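Local coordinates for protein Non-atp dependent l-selective hydantoinase (Arthrobacter aurescens, PDB 1GKR) that hydrolyses the ring of 5-substituted hydantoins, preferring aryl over alkyl derivatives, as a homotetrameric enzyme with two zinc ions in each subunit, at residues 51-56 / 363-368; 201-206 / 327-332. All coordinates share one frame; numbering follows the deposited sequence.

Both interactions belong to the amidohydrolase region of the chain, yet they are separate in space: their centres lie about 37 Å apart, their nearest atoms about 22 Å, on opposite sides of the chain's centre. Interaction 1 is buried, its centre about 12 Å from that of the chain, and joins residues 51-56 to the helix 357-372. Its strand runs on to the zinc ligands His60 and His62; the side chain of Val56 is about 10 Å from that of His60, and that of Met364 about 12 Å from that of Asp312. Interaction 2, its centre about 26 Å from that of the chain, lies near the surface and away from the metal site. In sequence, its residues fall between the two segments of interaction 1.

Interaction 1. Residues 51-56 / 363-368; sequences FVMPGV and VMCEKP
Cys365 presses its side chain against Pro54, Gly55, Val56 and Met53, and the geometry can be followed atom by atom. Cys365 CB lies 4.0 Å from Gly55 O and 4.3 Å from Pro54 CB, a ring carbon. Next comes SG, which chi1 of -49° sets opposite the carbonyl carbon of Cys365 and beside its backbone N. At this tip SG lies 3.5 Å from Pro54 O, 3.7 Å from Gly55 O and 4.0 Å from Val56 CA, while the methyl CE of Met53 comes up to SG at 3.7 Å. Met53 delivers that methyl through a chain that bends at its last torsion (chi3 -90°). Beside the cysteine sulfur, Val56 meets Met364 with one branch: CG1 lies 3.4 Å from Met364 O and 4.2 Å from Met364 CE. All six residues that touch are buried, and the contact is van der Waals packing. Elsewhere on the helix, Pro368 and Met364 also touch strand 308-309. The helix thus lies between that strand and the start of strand 51-62, which pairs here with 389-393 and 9-13, consistent with the TIM-barrel fold of the amidohydrolases, in which strand 51-62 carries the zinc ligands His60 and His62.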
loop_
_atom_site.group_PDB
_atom_site.type_symbol
_atom_site.label_atom_id
_atom_site.label_comp_id
_atom_site.label_asym_id
_atom_site.label_seq_id
_atom_site.Cartn_x
_atom_site.Cartn_y
_atom_site.Cartn_z
ATOM N N PHE A 51 16.954 -37.920 11.647
ATOM C CA PHE A 51 16.963 -36.498 11.932
ATOM C C PHE A 51 16.832 -36.243 13.428
ATOM O O PHE A 51 16.024 -36.882 14.118
ATOM C CB PHE A 51 15.816 -35.809 11.209
ATOM C CG PHE A 51 15.991 -35.761 9.739
ATOM C CD1 PHE A 51 16.980 -34.960 9.174
ATOM C CD2 PHE A 51 15.204 -36.549 8.908
ATOM C CE1 PHE A 51 17.185 -34.947 7.799
ATOM C CE2 PHE A 51 15.395 -36.548 7.529
ATOM C CZ PHE A 51 16.391 -35.744 6.971
ATOM N N VAL A 52 17.642 -35.319 13.931
ATOM C CA VAL A 52 17.576 -34.945 15.329
ATOM C C VAL A 52 17.257 -33.453 15.350
ATOM O O VAL A 52 17.884 -32.681 14.632
ATOM C CB VAL A 52 18.907 -35.212 16.044
ATOM C CG1 VAL A 52 18.865 -34.639 17.458
ATOM C CG2 VAL A 52 19.158 -36.706 16.106
ATOM N N MET A 53 16.269 -33.051 16.146
ATOM C CA MET A 53 15.880 -31.643 16.232
ATOM C C MET A 53 15.736 -31.217 17.683
ATOM O O MET A 53 15.671 -32.058 18.583
ATOM C CB MET A 53 14.556 -31.405 15.506
ATOM C CG MET A 53 13.386 -32.131 16.125
ATOM S SD MET A 53 11.851 -31.833 15.238
ATOM C CE MET A 53 11.254 -30.424 16.073
ATOM N N PRO A 54 15.695 -29.899 17.940
ATOM C CA PRO A 54 15.552 -29.447 19.327
ATOM C C PRO A 54 14.149 -29.780 19.812
ATOM O O PRO A 54 13.233 -29.948 18.999
ATOM C CB PRO A 54 15.771 -27.936 19.228
ATOM C CG PRO A 54 16.567 -27.783 17.965
ATOM C CD PRO A 54 15.907 -28.754 17.041
ATOM N N GLY A 55 13.987 -29.883 21.126
ATOM C CA GLY A 55 12.677 -30.174 21.657
ATOM C C GLY A 55 11.729 -29.071 21.223
ATOM O O GLY A 55 12.121 -27.907 21.120
ATOM N N VAL A 56 10.483 -29.426 20.946
ATOM C CA VAL A 56 9.504 -28.430 20.539
ATOM C C VAL A 56 9.134 -27.544 21.724
ATOM O O VAL A 56 8.972 -28.035 22.840
ATOM C CB VAL A 56 8.232 -29.092 20.023
ATOM C CG1 VAL A 56 7.121 -28.059 19.904
ATOM C CG2 VAL A 56 8.520 -29.749 18.677
ATOM N N VAL A 363 9.669 -22.439 13.284
ATOM C CA VAL A 363 8.390 -22.028 13.861
ATOM C C VAL A 363 7.933 -22.807 15.111
ATOM O O VAL A 363 7.086 -22.318 15.873
ATOM C CB VAL A 363 7.264 -22.108 12.814
ATOM C CG1 VAL A 363 7.622 -21.303 11.596
ATOM C CG2 VAL A 363 7.013 -23.539 12.443
ATOM N N MET A 364 8.485 -24.003 15.324
ATOM C CA MET A 364 8.101 -24.815 16.471
ATOM C C MET A 364 9.125 -24.853 17.582
ATOM O O MET A 364 8.813 -25.319 18.682
ATOM C CB MET A 364 7.771 -26.251 16.042
ATOM C CG MET A 364 6.515 -26.325 15.228
ATOM S SD MET A 364 5.971 -27.978 14.853
ATOM C CE MET A 364 4.938 -28.318 16.269
ATOM N N CYS A 365 10.338 -24.370 17.314
ATOM C CA CYS A 365 11.382 -24.380 18.330
ATOM C C CYS A 365 12.077 -23.045 18.518
ATOM O O CYS A 365 12.020 -22.449 19.588
ATOM C CB CYS A 365 12.443 -25.428 17.992
ATOM S SG CYS A 365 11.798 -27.063 17.568
ATOM N N GLU A 366 12.737 -22.578 17.468
ATOM C CA GLU A 366 13.491 -21.338 17.540
ATOM C C GLU A 366 12.734 -20.054 17.853
ATOM O O GLU A 366 12.993 -19.436 18.888
ATOM C CB GLU A 366 14.300 -21.169 16.258
ATOM C CG GLU A 366 15.549 -22.028 16.232
ATOM C CD GLU A 366 16.158 -22.163 14.848
ATOM O OE1 GLU A 366 16.082 -21.182 14.076
ATOM O OE2 GLU A 366 16.723 -23.246 14.551
ATOM N N LYS A 367 11.813 -19.644 16.981
ATOM C CA LYS A 367 11.092 -18.401 17.213
ATOM C C LYS A 367 10.345 -18.345 18.548
ATOM O O LYS A 367 10.451 -17.358 19.288
ATOM C CB LYS A 367 10.142 -18.107 16.047
ATOM C CG LYS A 367 10.669 -17.054 15.083
ATOM C CD LYS A 367 9.952 -17.132 13.733
ATOM C CE LYS A 367 10.378 -15.996 12.807
ATOM N NZ LYS A 367 11.863 -15.835 12.825
ATOM N N PRO A 368 9.555 -19.381 18.868
ATOM C CA PRO A 368 8.892 -19.240 20.166
ATOM C C PRO A 368 9.901 -18.972 21.306
ATOM O O PRO A 368 9.705 -18.064 22.101
ATOM C CB PRO A 368 8.113 -20.555 20.310
ATOM C CG PRO A 368 8.666 -21.452 19.201
ATOM C CD PRO A 368 9.035 -20.534 18.116
#

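Interaction 2. Residues 201-206 / 327-332; sequences GGKDMA and DVWKAG
Trp329 and Val328 dock on residues 202-204, which link helix 187-199 to helix 205-211, and on Met205 just beyond. The linker follows a Schellman motif: Gly201, at positive phi, is the C-prime residue where helix 187-199 ends. Two hydrogen bonds join the segments. Trp329 NE1 donates to Gly202 O at 2.7 Å with an N-H...O angle of 164°, and the oxygen sits at the ring edge, in the indole plane. Val328 N donates to Lys203 O at 3.1 Å, the donor being tilted 23° from the carbonyl plane. Thus successive carbonyls of the linker each receive one N-H, one from a side chain and one from the backbone.

Apolar packing is carried by Val328, which points toward the linker. Its CG2 reaches Met205 SD at 3.7 Å, the two side chains crossing at about a right angle, and its branches also lie against Asp204 O and Lys203 O. Val328 CG1 sits over the centre of one face of the Trp329 indole, 3.6 Å above its plane, and Lys198 makes a cation-pi contact with the same ring. Replacing Trp329 by a leucine would remove the indole N-H and would probably leave Gly202 O without this donor and Val328 CG1 without its flat partner.

The ionic part is looser: the extended Lys203 chain runs past Asp327, and its NZ forms a long salt bridge to Asp327 OD2 at 4.0 Å, while Lys203 CE approaches that same oxygen more closely, at 3.4 Å.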
loop_
_atom_site.group_PDB
_atom_site.type_symbol
_atom_site.label_atom_id
_atom_site.label_comp_id
_atom_site.label_asym_id
_atom_site.label_seq_id
_atom_site.Cartn_x
_atom_site.Cartn_y
_atom_site.Cartn_z
ATOM N N GLY A 201 -32.483 -19.730 13.133
ATOM C CA GLY A 201 -32.445 -21.158 13.385
ATOM C C GLY A 201 -31.186 -21.918 12.991
ATOM O O GLY A 201 -31.262 -23.081 12.608
ATOM N N GLY A 202 -30.025 -21.277 13.079
ATOM C CA GLY A 202 -28.794 -21.970 12.742
ATOM C C GLY A 202 -28.264 -22.713 13.956
ATOM O O GLY A 202 -28.178 -22.137 15.040
ATOM N N LYS A 203 -27.928 -23.988 13.791
ATOM C CA LYS A 203 -27.394 -24.793 14.889
ATOM C C LYS A 203 -26.210 -25.618 14.396
ATOM O O LYS A 203 -25.701 -26.473 15.113
ATOM C CB LYS A 203 -28.469 -25.732 15.440
ATOM C CG LYS A 203 -29.598 -25.050 16.197
ATOM C CD LYS A 203 -30.584 -26.081 16.734
ATOM C CE LYS A 203 -31.624 -25.441 17.653
ATOM N NZ LYS A 203 -32.605 -26.443 18.190
ATOM N N ASP A 204 -25.808 -25.334 13.154
ATOM C CA ASP A 204 -24.695 -25.961 12.420
ATOM C C ASP A 204 -23.320 -25.670 12.989
ATOM O O ASP A 204 -23.156 -24.907 13.931
ATOM C CB ASP A 204 -24.602 -25.383 11.010
ATOM C CG ASP A 204 -25.495 -26.044 10.044
ATOM O OD1 ASP A 204 -25.453 -27.288 9.957
ATOM O OD2 ASP A 204 -26.219 -25.300 9.351
ATOM N N MET A 205 -22.324 -26.273 12.351
ATOM C CA MET A 205 -20.942 -25.992 12.671
ATOM C C MET A 205 -20.766 -24.808 11.713
ATOM O O MET A 205 -20.056 -23.837 11.998
ATOM C CB MET A 205 -20.026 -27.140 12.259
ATOM C CG MET A 205 -19.574 -27.984 13.421
ATOM S SD MET A 205 -18.859 -26.991 14.752
ATOM C CE MET A 205 -17.222 -26.693 14.098
ATOM N N ALA A 206 -21.456 -24.894 10.580
ATOM C CA ALA A 206 -21.427 -23.844 9.576
ATOM C C ALA A 206 -21.988 -22.577 10.200
ATOM O O ALA A 206 -21.447 -21.484 10.012
ATOM C CB ALA A 206 -22.257 -24.241 8.392
ATOM N N ASP A 327 -26.936 -29.476 18.668
ATOM C CA ASP A 327 -27.029 -28.029 18.834
ATOM C C ASP A 327 -25.623 -27.507 19.135
ATOM O O ASP A 327 -25.127 -27.637 20.261
ATOM C CB ASP A 327 -27.988 -27.687 19.976
ATOM C CG ASP A 327 -28.108 -26.194 20.213
ATOM O OD1 ASP A 327 -27.070 -25.567 20.496
ATOM O OD2 ASP A 327 -29.229 -25.644 20.120
ATOM N N VAL A 328 -24.996 -26.924 18.113
ATOM C CA VAL A 328 -23.635 -26.397 18.193
ATOM C C VAL A 328 -23.382 -25.413 19.342
ATOM O O VAL A 328 -22.333 -25.452 19.981
ATOM C CB VAL A 328 -23.238 -25.717 16.850
ATOM C CG1 VAL A 328 -23.720 -24.258 16.811
ATOM C CG2 VAL A 328 -21.749 -25.803 16.656
ATOM N N TRP A 329 -24.348 -24.538 19.605
ATOM C CA TRP A 329 -24.204 -23.546 20.656
ATOM C C TRP A 329 -24.067 -24.152 22.051
ATOM O O TRP A 329 -23.851 -23.425 23.019
ATOM C CB TRP A 329 -25.391 -22.580 20.647
ATOM C CG TRP A 329 -25.736 -22.083 19.287
ATOM C CD1 TRP A 329 -26.821 -22.430 18.540
ATOM C CD2 TRP A 329 -24.941 -21.223 18.463
ATOM N NE1 TRP A 329 -26.750 -21.846 17.296
ATOM C CE2 TRP A 329 -25.604 -21.101 17.223
ATOM C CE3 TRP A 329 -23.728 -20.548 18.652
ATOM C CZ2 TRP A 329 -25.096 -20.335 16.179
ATOM C CZ3 TRP A 329 -23.222 -19.787 17.617
ATOM C CH2 TRP A 329 -23.905 -19.686 16.392
ATOM N N LYS A 330 -24.170 -25.472 22.175
ATOM C CA LYS A 330 -24.066 -26.085 23.500
ATOM C C LYS A 330 -22.789 -26.873 23.711
ATOM O O LYS A 330 -22.653 -27.606 24.691
ATOM C CB LYS A 330 -25.276 -26.976 23.770
ATOM C CG LYS A 330 -26.570 -26.182 23.815
ATOM C CD LYS A 330 -27.734 -27.023 24.335
ATOM C CE LYS A 330 -29.061 -26.232 24.238
ATOM N NZ LYS A 330 -30.303 -27.102 24.483
ATOM N N ALA A 331 -21.856 -26.721 22.783
ATOM C CA ALA A 331 -20.576 -27.395 22.885
ATOM C C ALA A 331 -19.546 -26.309 23.175
ATOM O O ALA A 331 -19.660 -25.186 22.671
ATOM C CB ALA A 331 -20.261 -28.108 21.584
ATOM N N GLY A 332 -18.556 -26.628 24.003
ATOM C CA GLY A 332 -17.532 -25.644 24.319
ATOM C C GLY A 332 -16.391 -25.636 23.318
ATOM O O GLY A 332 -16.207 -26.584 22.562
#